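Local coordinates for GTPase activator-like protein (PDB 6SSH) that probably activates a small GTPase by speeding its GTP hydrolysis, this chain being the Rap/ran-GAP domain of the longer TSC2 protein, at residues N105-D110 and Y126-I131. Numbering follows the deposited sequence.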
loop_
_atom_site.group_PDB
_atom_site.type_symbol
_atom_site.label_atom_id
_atom_site.label_comp_id
_atom_site.label_asym_id
_atom_site.label_seq_id
_atom_site.Cartn_x
_atom_site.Cartn_y
_atom_site.Cartn_z
ATOM N N ASN A 105 2.408 4.878 -2.302
ATOM C CA ASN A 105 2.369 3.467 -1.958
ATOM C C ASN A 105 2.561 3.270 -0.481
ATOM O O ASN A 105 3.454 3.896 0.094
ATOM C CB ASN A 105 3.452 2.664 -2.755
ATOM C CG ASN A 105 3.107 2.509 -4.201
ATOM O OD1 ASN A 105 2.247 1.713 -4.541
ATOM N ND2 ASN A 105 3.716 3.251 -5.032
ATOM N N ILE A 106 1.766 2.431 0.085
ATOM C CA ILE A 106 1.863 1.959 1.464
ATOM C C ILE A 106 2.701 0.716 1.467
ATOM O O ILE A 106 2.426 -0.223 0.642
ATOM C CB ILE A 106 0.478 1.696 2.043
ATOM C CG1 ILE A 106 -0.331 2.983 2.052
ATOM C CG2 ILE A 106 0.562 1.043 3.428
ATOM C CD1 ILE A 106 -1.823 2.764 2.212
ATOM N N VAL A 107 3.710 0.602 2.322
ATOM C CA VAL A 107 4.591 -0.533 2.400
ATOM C C VAL A 107 4.506 -1.165 3.771
ATOM O O VAL A 107 4.731 -0.450 4.781
ATOM C CB VAL A 107 6.046 -0.097 2.141
ATOM C CG1 VAL A 107 7.022 -1.266 2.270
ATOM C CG2 VAL A 107 6.185 0.503 0.753
ATOM N N TRP A 108 4.118 -2.403 3.894
ATOM C CA TRP A 108 4.130 -3.133 5.160
ATOM C C TRP A 108 5.457 -3.866 5.209
ATOM O O TRP A 108 5.657 -4.884 4.540
ATOM C CB TRP A 108 2.930 -4.063 5.265
ATOM C CG TRP A 108 2.864 -4.686 6.646
ATOM C CD1 TRP A 108 3.701 -5.593 7.193
ATOM C CD2 TRP A 108 1.899 -4.351 7.684
ATOM N NE1 TRP A 108 3.327 -5.881 8.505
ATOM C CE2 TRP A 108 2.200 -5.141 8.797
ATOM C CE3 TRP A 108 0.800 -3.521 7.730
ATOM C CZ2 TRP A 108 1.451 -5.079 9.991
ATOM C CZ3 TRP A 108 0.044 -3.452 8.894
ATOM C CH2 TRP A 108 0.386 -4.227 10.012
ATOM N N ASN A 109 6.420 -3.296 5.931
ATOM C CA ASN A 109 7.776 -3.791 5.934
ATOM C C ASN A 109 8.005 -4.831 7.023
ATOM O O ASN A 109 8.391 -4.500 8.154
ATOM C CB ASN A 109 8.751 -2.644 6.072
ATOM C CG ASN A 109 10.188 -3.137 6.061
ATOM O OD1 ASN A 109 10.487 -4.203 5.543
ATOM N ND2 ASN A 109 11.087 -2.341 6.669
ATOM N N ASP A 110 7.777 -6.093 6.711
ATOM C CA ASP A 110 8.130 -7.198 7.573
ATOM C C ASP A 110 9.497 -7.777 7.224
ATOM O O ASP A 110 9.828 -8.869 7.681
ATOM C CB ASP A 110 7.089 -8.298 7.527
ATOM C CG ASP A 110 6.095 -8.240 8.659
ATOM O OD1 ASP A 110 6.222 -7.355 9.535
ATOM O OD2 ASP A 110 5.141 -9.031 8.651
ATOM N N TYR A 126 6.342 8.936 -5.706
ATOM C CA TYR A 126 6.764 10.119 -4.987
ATOM C C TYR A 126 6.841 9.876 -3.495
ATOM O O TYR A 126 7.697 10.504 -2.873
ATOM C CB TYR A 126 5.761 11.247 -5.194
ATOM C CG TYR A 126 5.587 11.689 -6.628
ATOM C CD1 TYR A 126 6.553 11.457 -7.588
ATOM C CD2 TYR A 126 4.459 12.401 -6.992
ATOM C CE1 TYR A 126 6.350 11.900 -8.906
ATOM C CE2 TYR A 126 4.236 12.811 -8.305
ATOM C CZ TYR A 126 5.183 12.562 -9.243
ATOM O OH TYR A 126 4.968 13.014 -10.544
ATOM N N VAL A 127 5.982 9.055 -2.920
ATOM C CA VAL A 127 5.834 8.880 -1.473
ATOM C C VAL A 127 5.635 7.430 -1.140
ATOM O O VAL A 127 4.789 6.768 -1.792
ATOM C CB VAL A 127 4.553 9.646 -0.953
ATOM C CG1 VAL A 127 4.392 9.459 0.578
ATOM C CG2 VAL A 127 4.635 11.148 -1.292
ATOM N N TYR A 128 6.338 6.946 -0.119
ATOM C CA TYR A 128 6.093 5.656 0.511
ATOM C C TYR A 128 5.694 5.910 1.968
ATOM O O TYR A 128 6.362 6.666 2.702
ATOM C CB TYR A 128 7.322 4.739 0.478
ATOM C CG TYR A 128 7.753 4.386 -0.928
ATOM C CD1 TYR A 128 8.880 4.973 -1.479
ATOM C CD2 TYR A 128 6.968 3.534 -1.714
ATOM C CE1 TYR A 128 9.294 4.687 -2.733
ATOM C CE2 TYR A 128 7.375 3.249 -3.005
ATOM C CZ TYR A 128 8.498 3.848 -3.496
ATOM O OH TYR A 128 8.959 3.599 -4.813
ATOM N N ILE A 129 4.604 5.316 2.392
ATOM C CA ILE A 129 4.133 5.300 3.781
ATOM C C ILE A 129 4.540 3.978 4.343
ATOM O O ILE A 129 3.972 2.937 3.936
ATOM C CB ILE A 129 2.645 5.522 3.896
ATOM C CG1 ILE A 129 2.267 6.884 3.346
ATOM C CG2 ILE A 129 2.173 5.372 5.349
ATOM C CD1 ILE A 129 0.855 7.037 2.990
ATOM N N VAL A 130 5.595 3.913 5.141
ATOM C CA VAL A 130 6.233 2.663 5.545
ATOM C C VAL A 130 5.785 2.261 6.941
ATOM O O VAL A 130 5.958 3.044 7.903
ATOM C CB VAL A 130 7.729 2.753 5.477
ATOM C CG1 VAL A 130 8.315 1.435 5.786
ATOM C CG2 VAL A 130 8.206 3.272 4.124
ATOM N N ILE A 131 5.199 1.099 7.102
ATOM C CA ILE A 131 4.683 0.524 8.350
ATOM C C ILE A 131 5.667 -0.543 8.764
ATOM O O ILE A 131 5.878 -1.489 8.016
ATOM C CB ILE A 131 3.303 -0.108 8.172
ATOM C CG1 ILE A 131 2.293 0.932 7.728
ATOM C CG2 ILE A 131 2.867 -0.840 9.447
ATOM C CD1 ILE A 131 0.987 0.379 7.141
HETATM O O HOH W 1 5.155 5.679 -4.351
#
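The carbonyl oxygen of Val127 is gripped twice by Asn105: directly by its backbone N, with Asn105 N at 3.1 Å from Val127 O, and through a water that donates to this oxygen and accepts from Asn105 ND2. The amide reaches back to the water because CG lies beside the backbone N (chi1 -72°), and ND2 also bonds Ile99 O, so asparagine suits a buried spot with several polar groups to satisfy. From here the bonds alternate as parallel pairing demands: Asn105 O accepts from Ile129 N, Val107 N donates to Ile129 O and Val107 O accepts from Ile131 N, and Asn109 N closes the series 2.8 Å from Ile131 O. On one face, methyl CG2 of Ile131 sits over the six-membered ring of Trp108, 3.8 Å from CE3, a CH-pi contact, while its CD1 swings to CG2 of Ile106, also at 3.8 Å. Ile106, Ile129, Ile131 and Trp108 make this face apolar, and helix 183-201 packs on it through Leu183, Val187 and Ala191. On the other, the Tyr128 ring runs alongside the Asn105 amide, their planes 27° apart; its CD2 lies 3.8 Å from Asn105 CB and 4.0 Å from Val107 CG2. Its hydroxyl bonds Asn125, leaving the ring to add apolar bulk beside Phe115 and Phe117. With strand 2-10 bonded to the far edge of 104-109, the two strands belong to the run of four parallel strands, 73-78, 2-10, 104-109 and 127-134, in the mixed sheet at the core of this Rap/ran-GAP domain.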